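PDB 2HY5: putative sulfurtransferase DsrE from Allochromatium vinosum, which is of unknown function but could take part in the oxidation of intracellular sulfur, probably as a sulfurtransferase that carries persulfide sulfur. Local coordinates for residues 35-40 / 62-67. Residues are numbered along the deposited sequence; the frame is centred on the assembly and turned at random.
Sequences FRVFFY and NRWAEL
Val-37 and Phe-39 meet Trp-64 in a buried apolar contact between strand and helix, inside the beta-alpha-beta unit that runs from strand 33-39 through helix 60-71 to strand 75-78. The strand lies in the middle of the parallel sheet, and the helix packs over one face. The backbones stay well apart, with 10.0 Å between CA of Val-37 and CA of Trp-64, a spacing bridged by the large indole from the helix and by Val-37 and Phe-39 from the strand. These two direct their CB atoms to the same face; beta-branched valine is at home in such an extended backbone. The methyl CG1 of Val-37 approaches Trp-64 CH2 obliquely at 4.2 Å. The one polar group of the indole, its N-H, is satisfied by a hydrogen bond from NE1 to Ser-17 OG. Phe-39 ends the strand, its side chain about 7 Å from that of Cys-78, the probable persulfide cysteine. Its CG is turned about 60° from the backbone N (chi1 -60°), and its long, apolar ring can present a C-H edge to the electron-rich indole. The pair is T-shaped, planes at 90°: Phe-39 CZ points into the indole face, 4.3 Å from Trp-64 CE2.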
loop_
_atom_site.group_PDB
_atom_site.type_symbol
_atom_site.label_atom_id
_atom_site.label_comp_id
_atom_site.label_asym_id
_atom_site.label_seq_id
_atom_site.Cartn_x
_atom_site.Cartn_y
_atom_site.Cartn_z
ATOM N N PHE A 35 -11.769 -17.287 -17.140
ATOM C CA PHE A 35 -10.737 -18.100 -17.761
ATOM C C PHE A 35 -9.598 -18.439 -16.808
ATOM O O PHE A 35 -9.035 -19.532 -16.870
ATOM C CB PHE A 35 -10.188 -17.376 -18.990
ATOM C CG PHE A 35 -9.177 -18.168 -19.760
ATOM C CD1 PHE A 35 -9.581 -19.173 -20.633
ATOM C CD2 PHE A 35 -7.820 -17.915 -19.608
ATOM C CE1 PHE A 35 -8.645 -19.914 -21.347
ATOM C CE2 PHE A 35 -6.874 -18.650 -20.315
ATOM C CZ PHE A 35 -7.286 -19.651 -21.188
ATOM N N ARG A 36 -9.260 -17.500 -15.930
ATOM C CA ARG A 36 -8.175 -17.719 -14.983
ATOM C C ARG A 36 -8.123 -16.601 -13.948
ATOM O O ARG A 36 -8.434 -15.452 -14.253
ATOM C CB ARG A 36 -6.844 -17.786 -15.742
ATOM C CG ARG A 36 -5.584 -17.982 -14.888
ATOM C CD ARG A 36 -4.400 -18.332 -15.795
ATOM N NE ARG A 36 -4.657 -19.596 -16.478
ATOM C CZ ARG A 36 -4.333 -19.866 -17.739
ATOM N NH1 ARG A 36 -3.721 -18.964 -18.492
ATOM N NH2 ARG A 36 -4.654 -21.046 -18.255
ATOM N N VAL A 37 -7.763 -16.965 -12.723
ATOM C CA VAL A 37 -7.603 -16.014 -11.633
ATOM C C VAL A 37 -6.105 -16.084 -11.382
ATOM O O VAL A 37 -5.581 -17.129 -10.991
ATOM C CB VAL A 37 -8.356 -16.455 -10.361
ATOM C CG1 VAL A 37 -8.190 -15.402 -9.271
ATOM C CG2 VAL A 37 -9.827 -16.662 -10.668
ATOM N N PHE A 38 -5.415 -14.979 -11.629
ATOM C CA PHE A 38 -3.971 -14.949 -11.475
ATOM C C PHE A 38 -3.521 -14.077 -10.309
ATOM O O PHE A 38 -3.888 -12.908 -10.221
ATOM C CB PHE A 38 -3.336 -14.456 -12.777
ATOM C CG PHE A 38 -1.857 -14.672 -12.847
ATOM C CD1 PHE A 38 -0.978 -13.779 -12.245
ATOM C CD2 PHE A 38 -1.341 -15.792 -13.490
ATOM C CE1 PHE A 38 0.397 -13.997 -12.281
ATOM C CE2 PHE A 38 0.032 -16.025 -13.534
ATOM C CZ PHE A 38 0.904 -15.127 -12.928
ATOM N N PHE A 39 -2.736 -14.664 -9.410
ATOM C CA PHE A 39 -2.234 -13.935 -8.253
ATOM C C PHE A 39 -0.787 -13.526 -8.482
ATOM O O PHE A 39 0.073 -14.366 -8.753
ATOM C CB PHE A 39 -2.359 -14.790 -6.988
ATOM C CG PHE A 39 -3.773 -15.183 -6.665
ATOM C CD1 PHE A 39 -4.338 -16.325 -7.221
ATOM C CD2 PHE A 39 -4.552 -14.391 -5.835
ATOM C CE1 PHE A 39 -5.663 -16.675 -6.946
ATOM C CE2 PHE A 39 -5.873 -14.732 -5.554
ATOM C CZ PHE A 39 -6.428 -15.874 -6.114
ATOM N N TYR A 40 -0.531 -12.223 -8.380
ATOM C CA TYR A 40 0.802 -11.670 -8.600
ATOM C C TYR A 40 1.188 -10.758 -7.433
ATOM O O TYR A 40 0.336 -10.390 -6.628
ATOM C CB TYR A 40 0.822 -10.886 -9.918
ATOM C CG TYR A 40 2.206 -10.604 -10.448
ATOM C CD1 TYR A 40 3.198 -11.587 -10.415
ATOM C CD2 TYR A 40 2.523 -9.365 -11.006
ATOM C CE1 TYR A 40 4.469 -11.343 -10.922
ATOM C CE2 TYR A 40 3.794 -9.114 -11.520
ATOM C CZ TYR A 40 4.762 -10.106 -11.474
ATOM O OH TYR A 40 6.023 -9.875 -11.979
ATOM N N ASN A 62 -9.992 -20.151 2.066
ATOM C CA ASN A 62 -10.970 -21.222 1.908
ATOM C C ASN A 62 -12.141 -20.807 1.036
ATOM O O ASN A 62 -12.694 -21.622 0.302
ATOM C CB ASN A 62 -11.485 -21.699 3.269
ATOM C CG ASN A 62 -10.454 -22.521 4.017
ATOM O OD1 ASN A 62 -9.481 -22.996 3.431
ATOM N ND2 ASN A 62 -10.669 -22.705 5.314
ATOM N N ARG A 63 -12.511 -19.536 1.122
ATOM C CA ARG A 63 -13.617 -19.005 0.338
ATOM C C ARG A 63 -13.272 -19.052 -1.152
ATOM O O ARG A 63 -14.106 -19.418 -1.979
ATOM C CB ARG A 63 -13.908 -17.578 0.785
ATOM C CG ARG A 63 -15.128 -16.964 0.148
ATOM C CD ARG A 63 -15.205 -15.488 0.500
ATOM N NE ARG A 63 -16.184 -15.216 1.544
ATOM C CZ ARG A 63 -16.474 -13.994 1.983
ATOM N NH1 ARG A 63 -15.849 -12.943 1.464
ATOM N NH2 ARG A 63 -17.394 -13.821 2.924
ATOM N N TRP A 64 -12.041 -18.681 -1.493
ATOM C CA TRP A 64 -11.590 -18.734 -2.885
ATOM C C TRP A 64 -11.596 -20.196 -3.331
ATOM O O TRP A 64 -12.011 -20.521 -4.442
ATOM C CB TRP A 64 -10.164 -18.191 -3.019
ATOM C CG TRP A 64 -10.064 -16.733 -3.377
ATOM C CD1 TRP A 64 -9.444 -15.754 -2.654
ATOM C CD2 TRP A 64 -10.562 -16.098 -4.563
ATOM N NE1 TRP A 64 -9.523 -14.549 -3.312
ATOM C CE2 TRP A 64 -10.207 -14.731 -4.488
ATOM C CE3 TRP A 64 -11.278 -16.548 -5.682
ATOM C CZ2 TRP A 64 -10.537 -13.814 -5.492
ATOM C CZ3 TRP A 64 -11.605 -15.632 -6.679
ATOM C CH2 TRP A 64 -11.235 -14.283 -6.575
ATOM N N ALA A 65 -11.124 -21.078 -2.456
ATOM C CA ALA A 65 -11.063 -22.500 -2.774
ATOM C C ALA A 65 -12.452 -23.088 -3.009
ATOM O O ALA A 65 -12.637 -23.926 -3.897
ATOM C CB ALA A 65 -10.358 -23.255 -1.659
ATOM N N GLU A 66 -13.424 -22.650 -2.214
ATOM C CA GLU A 66 -14.792 -23.134 -2.359
ATOM C C GLU A 66 -15.368 -22.657 -3.688
ATOM O O GLU A 66 -16.079 -23.395 -4.372
ATOM C CB GLU A 66 -15.656 -22.639 -1.197
ATOM C CG GLU A 66 -15.201 -23.161 0.159
ATOM C CD GLU A 66 -15.971 -22.556 1.316
ATOM O OE1 GLU A 66 -15.959 -21.315 1.457
ATOM O OE2 GLU A 66 -16.587 -23.321 2.088
ATOM N N LEU A 67 -15.053 -21.421 -4.059
ATOM C CA LEU A 67 -15.545 -20.877 -5.315
ATOM C C LEU A 67 -14.925 -21.645 -6.476
ATOM O O LEU A 67 -15.597 -21.963 -7.458
ATOM C CB LEU A 67 -15.185 -19.398 -5.438
ATOM C CG LEU A 67 -15.895 -18.679 -6.586
ATOM C CD1 LEU A 67 -17.376 -18.560 -6.263
ATOM C CD2 LEU A 67 -15.279 -17.299 -6.792
#